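Local coordinates for alpha-actinin-like protein 1 (Schizosaccharomyces pombe, PDB 5BVR) that binds actin filaments through its tandem calponin-homology domains and takes part in forming and organising the actin ring for cytokinesis, at residues 41-46 with 58-63; 69-74 with 95-100. One frame throughout, in Å; residues are numbered along the deposited sequence.

Interaction 1: residues 41-46 with 58-63; sequences DGILLI and GRYNRN
The backbone of Ile43, in the first turn of helix 43-53, passes that of Arg62 in the irregular segment 58-63 at 7.1 Å between CA atoms, and isoleucine side chains of the helix pack on the Tyr60 ring and on the backbone carbonyls of Asn61 and Arg62. Tyr60 supplies the flat surface. Its CG sits between the backbone N and the carbonyl carbon (chi1 56°), which turns the ring toward the helix, where two isoleucines one turn apart receive it. Ile46 lies over one face: its CG2 makes a CH-pi contact 4.2 Å from the centroid of the Tyr60 ring, while Ile46 CD1 reaches Tyr60 CG at 3.8 Å. Ile43 crosses Tyr60 at about a right angle, CG1 lying 4.0 Å from Tyr60 CE2, and Ile43 CD1 continues to Arg62 O at 3.8 Å. Branched isoleucine suits both sites, offering two arms to the ring or to the neighbouring backbone. Just before the helix Asp41 forms an Asx turn, its OD1 taking the N-H of Ile43 at 3.0 Å and 168°, a role matched to a short carboxylate. Gly42, with phi 83°, makes the N-cap bend that glycine tolerates easily. In this first calponin-homology domain the segment 58-63 links helix 43-53 to helix 67-83, and Asn73 of the latter packs against both Ile43 and Tyr60.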
ATOM      1  N   ASP A  41      12.709   6.568 -16.710  1.00 19.48           N
ATOM      2  CA  ASP A  41      13.373   7.870 -16.845  1.00 21.25           C
ATOM      3  C   ASP A  41      13.554   8.618 -15.527  1.00 19.49           C
ATOM      4  O   ASP A  41      14.057   9.753 -15.506  1.00 19.95           O
ATOM      5  CB  ASP A  41      12.662   8.753 -17.880  1.00 21.00           C
ATOM      6  CG  ASP A  41      11.263   9.175 -17.461  1.00 26.14           C
ATOM      7  OD1 ASP A  41      10.909   9.107 -16.260  1.00 22.83           O
ATOM      8  OD2 ASP A  41      10.492   9.577 -18.364  1.00 31.49           O
ATOM      9  N   GLY A  42      13.134   7.997 -14.428  1.00 18.15           N
ATOM     10  CA  GLY A  42      13.357   8.546 -13.102  1.00 19.64           C
ATOM     11  C   GLY A  42      12.370   9.592 -12.629  1.00 18.14           C
ATOM     12  O   GLY A  42      12.365   9.907 -11.434  1.00 17.68           O
ATOM     13  N   ILE A  43      11.532  10.117 -13.518  1.00 18.48           N
ATOM     14  CA  ILE A  43      10.735  11.293 -13.170  1.00 17.93           C
ATOM     15  C   ILE A  43       9.634  10.947 -12.157  1.00 18.65           C
ATOM     16  O   ILE A  43       9.466  11.648 -11.164  1.00 19.98           O
ATOM     17  CB  ILE A  43      10.131  11.953 -14.407  1.00 19.25           C
ATOM     18  CG1 ILE A  43      11.252  12.586 -15.229  1.00 22.09           C
ATOM     19  CG2 ILE A  43       9.082  13.017 -14.027  1.00 21.93           C
ATOM     20  CD1 ILE A  43      10.816  12.992 -16.608  1.00 22.94           C
ATOM     21  N   LEU A  44       8.878   9.881 -12.410  1.00 17.94           N
ATOM     22  CA  LEU A  44       7.772   9.552 -11.508  1.00 18.21           C
ATOM     23  C   LEU A  44       8.281   9.095 -10.150  1.00 18.70           C
ATOM     24  O   LEU A  44       7.638   9.338  -9.121  1.00 18.76           O
ATOM     25  CB  LEU A  44       6.846   8.522 -12.123  1.00 20.94           C
ATOM     26  CG  LEU A  44       6.045   9.007 -13.334  1.00 22.89           C
ATOM     27  CD1 LEU A  44       5.103   7.926 -13.782  1.00 22.97           C
ATOM     28  CD2 LEU A  44       5.281  10.313 -13.082  1.00 25.36           C
ATOM     29  N   LEU A  45       9.438   8.444 -10.131  1.00 18.52           N
ATOM     30  CA  LEU A  45      10.047   8.079  -8.860  1.00 18.03           C
ATOM     31  C   LEU A  45      10.428   9.331  -8.066  1.00 16.59           C
ATOM     32  O   LEU A  45      10.129   9.454  -6.888  1.00 17.96           O
ATOM     33  CB  LEU A  45      11.259   7.189  -9.095  1.00 20.81           C
ATOM     34  CG  LEU A  45      11.971   6.607  -7.889  1.00 19.52           C
ATOM     35  CD1 LEU A  45      10.979   5.840  -7.014  1.00 22.33           C
ATOM     36  CD2 LEU A  45      13.107   5.701  -8.375  1.00 23.26           C
ATOM     37  N   ILE A  46      11.064  10.297  -8.710  1.00 16.89           N
ATOM     38  CA  ILE A  46      11.386  11.534  -8.016  1.00 18.66           C
ATOM     39  C   ILE A  46      10.134  12.212  -7.491  1.00 19.08           C
ATOM     40  O   ILE A  46      10.088  12.631  -6.328  1.00 20.72           O
ATOM     41  CB  ILE A  46      12.150  12.475  -8.937  1.00 18.13           C
ATOM     42  CG1 ILE A  46      13.568  11.939  -9.143  1.00 18.06           C
ATOM     43  CG2 ILE A  46      12.191  13.924  -8.374  1.00 21.01           C
ATOM     44  CD1 ILE A  46      14.316  12.621 -10.294  1.00 18.56           C
ATOM     45  N   GLY A  58      14.367  19.276  -5.723  1.00 29.56           N
ATOM     46  CA  GLY A  58      15.098  20.207  -6.565  1.00 32.64           C
ATOM     47  C   GLY A  58      15.093  19.847  -8.042  1.00 35.71           C
ATOM     48  O   GLY A  58      14.206  19.151  -8.527  1.00 35.23           O
ATOM     49  N   ARG A  59      16.092  20.325  -8.774  1.00 28.83           N
ATOM     50  CA  ARG A  59      16.051  20.196 -10.220  1.00 34.07           C
ATOM     51  C   ARG A  59      16.466  18.804 -10.692  1.00 27.39           C
ATOM     52  O   ARG A  59      17.260  18.116 -10.063  1.00 28.02           O
ATOM     53  CB  ARG A  59      16.864  21.304 -10.900  1.00 42.61           C
ATOM     54  CG  ARG A  59      15.954  22.351 -11.545  1.00 56.84           C
ATOM     55  CD  ARG A  59      16.709  23.528 -12.130  1.00 68.56           C
ATOM     56  NE  ARG A  59      18.026  23.137 -12.624  1.00 76.78           N
ATOM     57  CZ  ARG A  59      19.181  23.391 -12.008  1.00 80.28           C
ATOM     58  NH1 ARG A  59      19.214  24.059 -10.861  1.00 81.58           N
ATOM     59  NH2 ARG A  59      20.317  22.979 -12.553  1.00 80.58           N
ATOM     60  N   TYR A  60      15.867  18.380 -11.791  1.00 25.89           N
ATOM     61  CA  TYR A  60      16.224  17.112 -12.414  1.00 21.79           C
ATOM     62  C   TYR A  60      15.907  17.242 -13.884  1.00 23.77           C
ATOM     63  O   TYR A  60      15.411  18.284 -14.322  1.00 28.48           O
ATOM     64  CB  TYR A  60      15.467  15.950 -11.775  1.00 21.07           C
ATOM     65  CG  TYR A  60      13.972  16.105 -11.804  1.00 18.89           C
ATOM     66  CD1 TYR A  60      13.310  16.750 -10.768  1.00 23.00           C
ATOM     67  CD2 TYR A  60      13.210  15.620 -12.858  1.00 23.75           C
ATOM     68  CE1 TYR A  60      11.939  16.904 -10.778  1.00 26.55           C
ATOM     69  CE2 TYR A  60      11.834  15.756 -12.870  1.00 27.10           C
ATOM     70  CZ  TYR A  60      11.200  16.407 -11.821  1.00 26.78           C
ATOM     71  OH  TYR A  60       9.832  16.568 -11.794  1.00 32.38           O
ATOM     72  N   ASN A  61      16.231  16.220 -14.666  1.00 24.39           N
ATOM     73  CA  ASN A  61      16.058  16.286 -16.111  1.00 21.75           C
ATOM     74  C   ASN A  61      14.609  15.979 -16.463  1.00 25.32           C
ATOM     75  O   ASN A  61      14.157  14.859 -16.289  1.00 23.15           O
ATOM     76  CB  ASN A  61      16.996  15.302 -16.799  1.00 26.38           C
ATOM     77  CG  ASN A  61      18.441  15.471 -16.377  1.00 29.88           C
ATOM     78  OD1 ASN A  61      19.004  16.566 -16.461  1.00 32.92           O
ATOM     79  ND2 ASN A  61      19.052  14.386 -15.916  1.00 28.86           N
ATOM     80  N   ARG A  62      13.879  16.974 -16.953  1.00 27.28           N
ATOM     81  CA  ARG A  62      12.456  16.804 -17.243  1.00 26.53           C
ATOM     82  C   ARG A  62      12.193  16.300 -18.671  1.00 24.96           C
ATOM     83  O   ARG A  62      11.057  15.939 -18.997  1.00 32.47           O
ATOM     84  CB  ARG A  62      11.707  18.119 -16.967  1.00 32.99           C
ATOM     85  CG  ARG A  62      11.817  18.570 -15.514  1.00 40.24           C
ATOM     86  CD  ARG A  62      11.010  19.826 -15.226  1.00 49.47           C
ATOM     87  NE  ARG A  62       9.586  19.633 -15.476  1.00 53.52           N
ATOM     88  CZ  ARG A  62       8.687  20.612 -15.490  1.00 56.75           C
ATOM     89  NH1 ARG A  62       9.061  21.871 -15.271  1.00 56.11           N
ATOM     90  NH2 ARG A  62       7.414  20.334 -15.733  1.00 55.58           N
ATOM     91  N   ASN A  63      13.233  16.270 -19.505  1.00 31.36           N
ATOM     92  CA  ASN A  63      13.156  15.697 -20.845  1.00 33.87           C
ATOM     93  C   ASN A  63      14.338  14.755 -21.065  1.00 34.44           C
ATOM     94  O   ASN A  63      15.191  14.996 -21.914  1.00 34.11           O
ATOM     95  CB  ASN A  63      13.167  16.834 -21.887  1.00 42.51           C
ATOM     96  CG  ASN A  63      11.855  16.972 -22.645  1.00 53.48           C
ATOM     97  OD1 ASN A  63      10.835  16.393 -22.282  1.00 58.46           O
ATOM     98  ND2 ASN A  63      11.886  17.763 -23.717  1.00 60.76           N
TER

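Interaction 2: residues 69-74 with 95-100; sequences HRLENV and DIVDGN
Val97 meets Arg70, Leu71 and Val74 where two helices of the first calponin-homology domain, 67-83 and the short 93-97, pack through aliphatic side chains. Its CG2 does most of the touching, with Leu71 CD2 at 3.7 Å and Val74 CG2 at 3.9 Å. Beside it, Val74 CG1, anti to the backbone N (chi1 173°), presses on Ile96 CD1 at 3.5 Å. The compact, beta-branched Val74, Ile96 and Val97 suit this close approach. The CA atoms of Leu71 and Val97 are 6.6 Å apart. Arg70 adds the apolar part of its chain, its CB 4.2 Å from Val97 CG2, and Val97 CG1 lies at the edge of the guanidinium. The charged end is placed from outside, NH1 bonding to the carbonyls of Pro64 and Arg65. Farther out, Leu45 and Leu107 pack on Ile96, and Ser40 OG bonds to Val97 O, with a weak bond to Ile96 O. Segment 95-100 belongs to the actin-binding region. There Gly99, at a positive phi of 72°, is the C-prime residue of a Schellman motif that ends helix 93-97: its N bonds to Ile96 O at 3.1 Å, and Asn100 N to Asp95 O at 2.9 Å.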
ATOM      1  N   HIS A  69      20.832  10.889 -18.867  1.00 20.84           N
ATOM      2  CA  HIS A  69      19.951  11.730 -18.052  1.00 20.57           C
ATOM      3  C   HIS A  69      18.922  10.920 -17.287  1.00 20.90           C
ATOM      4  O   HIS A  69      18.497  11.326 -16.212  1.00 20.84           O
ATOM      5  CB  HIS A  69      19.312  12.787 -18.930  1.00 24.43           C
ATOM      6  CG  HIS A  69      20.322  13.750 -19.470  1.00 30.22           C
ATOM      7  ND1 HIS A  69      20.365  14.146 -20.788  1.00 36.12           N
ATOM      8  CD2 HIS A  69      21.371  14.348 -18.860  1.00 25.55           C
ATOM      9  CE1 HIS A  69      21.382  14.972 -20.963  1.00 37.32           C
ATOM     10  NE2 HIS A  69      22.011  15.111 -19.809  1.00 33.74           N
ATOM     11  N   ARG A  70      18.544   9.759 -17.814  1.00 20.05           N
ATOM     12  CA  ARG A  70      17.656   8.867 -17.077  1.00 18.30           C
ATOM     13  C   ARG A  70      18.417   8.300 -15.897  1.00 19.50           C
ATOM     14  O   ARG A  70      17.898   8.240 -14.782  1.00 18.68           O
ATOM     15  CB  ARG A  70      17.116   7.756 -17.995  1.00 20.69           C
ATOM     16  CG  ARG A  70      16.259   8.305 -19.143  1.00 24.35           C
ATOM     17  CD  ARG A  70      15.445   7.251 -19.906  1.00 30.45           C
ATOM     18  NE  ARG A  70      16.256   6.344 -20.699  1.00 41.87           N
ATOM     19  CZ  ARG A  70      16.650   6.580 -21.950  1.00 49.70           C
ATOM     20  NH1 ARG A  70      16.327   7.716 -22.559  1.00 53.66           N
ATOM     21  NH2 ARG A  70      17.382   5.675 -22.593  1.00 43.91           N
ATOM     22  N   LEU A  71      19.648   7.861 -16.128  1.00 19.16           N
ATOM     23  CA  LEU A  71      20.479   7.390 -15.044  1.00 16.24           C
ATOM     24  C   LEU A  71      20.683   8.484 -13.993  1.00 15.26           C
ATOM     25  O   LEU A  71      20.587   8.213 -12.803  1.00 18.19           O
ATOM     26  CB  LEU A  71      21.825   6.885 -15.552  1.00 17.43           C
ATOM     27  CG  LEU A  71      21.764   5.590 -16.374  1.00 18.25           C
ATOM     28  CD1 LEU A  71      23.072   5.394 -17.130  1.00 18.46           C
ATOM     29  CD2 LEU A  71      21.482   4.368 -15.508  1.00 18.34           C
ATOM     30  N   GLU A  72      20.909   9.722 -14.423  1.00 17.43           N
ATOM     31  CA  GLU A  72      21.077  10.820 -13.476  1.00 16.91           C
ATOM     32  C   GLU A  72      19.842  10.979 -12.599  1.00 16.98           C
ATOM     33  O   GLU A  72      19.954  11.136 -11.373  1.00 20.48           O
ATOM     34  CB  GLU A  72      21.358  12.149 -14.201  1.00 18.87           C
ATOM     35  CG  GLU A  72      22.762  12.322 -14.717  1.00 28.67           C
ATOM     36  CD  GLU A  72      22.913  13.609 -15.507  1.00 32.48           C
ATOM     37  OE1 GLU A  72      21.940  14.388 -15.578  1.00 30.55           O
ATOM     38  OE2 GLU A  72      23.997  13.823 -16.070  1.00 33.68           O
ATOM     39  N   ASN A  73      18.669  10.955 -13.226  1.00 18.20           N
ATOM     40  CA  ASN A  73      17.417  11.089 -12.482  1.00 17.14           C
ATOM     41  C   ASN A  73      17.247   9.961 -11.488  1.00 17.25           C
ATOM     42  O   ASN A  73      16.937  10.193 -10.325  1.00 17.55           O
ATOM     43  CB  ASN A  73      16.179  11.134 -13.392  1.00 18.44           C
ATOM     44  CG  ASN A  73      16.028  12.457 -14.140  1.00 19.35           C
ATOM     45  OD1 ASN A  73      16.715  13.439 -13.856  1.00 20.72           O
ATOM     46  ND2 ASN A  73      15.098  12.486 -15.072  1.00 21.89           N
ATOM     47  N   VAL A  74      17.459   8.732 -11.933  1.00 16.92           N
ATOM     48  CA  VAL A  74      17.251   7.620 -11.036  1.00 15.84           C
ATOM     49  C   VAL A  74      18.264   7.658  -9.883  1.00 16.27           C
ATOM     50  O   VAL A  74      17.916   7.369  -8.731  1.00 16.62           O
ATOM     51  CB  VAL A  74      17.316   6.283 -11.798  1.00 16.05           C
ATOM     52  CG1 VAL A  74      17.271   5.131 -10.835  1.00 15.51           C
ATOM     53  CG2 VAL A  74      16.166   6.169 -12.767  1.00 17.70           C
ATOM     54  N   ASP A  95      19.272  -0.738 -12.972  1.00 19.55           N
ATOM     55  CA  ASP A  95      18.233  -1.727 -12.700  1.00 18.80           C
ATOM     56  C   ASP A  95      16.848  -1.130 -12.906  1.00 19.12           C
ATOM     57  O   ASP A  95      15.896  -1.820 -13.306  1.00 20.71           O
ATOM     58  CB  ASP A  95      18.360  -2.257 -11.278  1.00 18.19           C
ATOM     59  CG  ASP A  95      19.659  -3.008 -11.044  1.00 19.76           C
ATOM     60  OD1 ASP A  95      20.022  -3.857 -11.902  1.00 22.79           O
ATOM     61  OD2 ASP A  95      20.312  -2.753 -10.013  1.00 24.08           O
ATOM     62  N   ILE A  96      16.715   0.159 -12.599  1.00 18.07           N
ATOM     63  CA  ILE A  96      15.452   0.854 -12.779  1.00 17.46           C
ATOM     64  C   ILE A  96      15.286   1.302 -14.232  1.00 18.39           C
ATOM     65  O   ILE A  96      14.240   1.079 -14.836  1.00 18.68           O
ATOM     66  CB  ILE A  96      15.304   2.026 -11.774  1.00 18.18           C
ATOM     67  CG1 ILE A  96      15.337   1.472 -10.337  1.00 26.06           C
ATOM     68  CG2 ILE A  96      14.029   2.781 -12.024  1.00 18.57           C
ATOM     69  CD1 ILE A  96      15.503   2.516  -9.273  1.00 34.43           C
ATOM     70  N   VAL A  97      16.325   1.924 -14.792  1.00 18.11           N
ATOM     71  CA  VAL A  97      16.284   2.373 -16.183  1.00 18.60           C
ATOM     72  C   VAL A  97      15.937   1.209 -17.118  1.00 21.61           C
ATOM     73  O   VAL A  97      15.150   1.388 -18.048  1.00 22.70           O
ATOM     74  CB  VAL A  97      17.602   3.063 -16.603  1.00 19.16           C
ATOM     75  CG1 VAL A  97      17.625   3.382 -18.118  1.00 20.26           C
ATOM     76  CG2 VAL A  97      17.811   4.316 -15.768  1.00 19.83           C
ATOM     77  N   ASP A  98      16.466   0.016 -16.825  1.00 20.20           N
ATOM     78  CA  ASP A  98      16.252  -1.164 -17.669  1.00 20.66           C
ATOM     79  C   ASP A  98      15.109  -2.068 -17.229  1.00 20.37           C
ATOM     80  O   ASP A  98      14.927  -3.154 -17.793  1.00 22.92           O
ATOM     81  CB  ASP A  98      17.553  -1.947 -17.765  1.00 20.67           C
ATOM     82  CG  ASP A  98      18.629  -1.189 -18.524  1.00 23.60           C
ATOM     83  OD1 ASP A  98      18.271  -0.378 -19.399  1.00 23.91           O
ATOM     84  OD2 ASP A  98      19.800  -1.444 -18.228  1.00 26.76           O
ATOM     85  N   GLY A  99      14.328  -1.626 -16.244  1.00 19.65           N
ATOM     86  CA  GLY A  99      13.070  -2.290 -15.945  1.00 22.15           C
ATOM     87  C   GLY A  99      13.164  -3.645 -15.283  1.00 21.85           C
ATOM     88  O   GLY A  99      12.400  -4.549 -15.627  1.00 22.96           O
ATOM     89  N   ASN A 100      14.085  -3.804 -14.346  1.00 18.95           N
ATOM     90  CA  ASN A 100      14.143  -5.014 -13.539  1.00 18.73           C
ATOM     91  C   ASN A 100      12.950  -5.005 -12.575  1.00 18.39           C
ATOM     92  O   ASN A 100      12.997  -4.367 -11.524  1.00 18.20           O
ATOM     93  CB  ASN A 100      15.462  -5.088 -12.777  1.00 18.60           C
ATOM     94  CG  ASN A 100      15.654  -6.418 -12.064  1.00 20.06           C
ATOM     95  OD1 ASN A 100      14.729  -6.963 -11.447  1.00 20.94           O
ATOM     96  ND2 ASN A 100      16.862  -6.967 -12.175  1.00 22.45           N
TER

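In the fold
Interactions 1 and 2 follow one another along the chain, their centres about 10 Å apart, and helix 67-83 joins them. Arg70, Leu71 and Val74 face helix 93-97, while Asn73 and Glu72 of the same turns serve the segment 58-63. Asn61 is gripped from that helix: its backbone O lies 2.8 Å from Asn73 ND2 and its ND2 2.9 Å from Glu72 OE1, both probable hydrogen bonds, and Asn61 ND2 also bonds to His69 O. An amide donor can meet the backbone carbonyl, and a carboxylate can accept from the Asn61 amide. Asn73 ND2 also bonds to Asp41 O, tying the start of helix 43-53 into the same network. Packing adds to it: Ile46 CD1 lies 3.6 Å from Asn73 O.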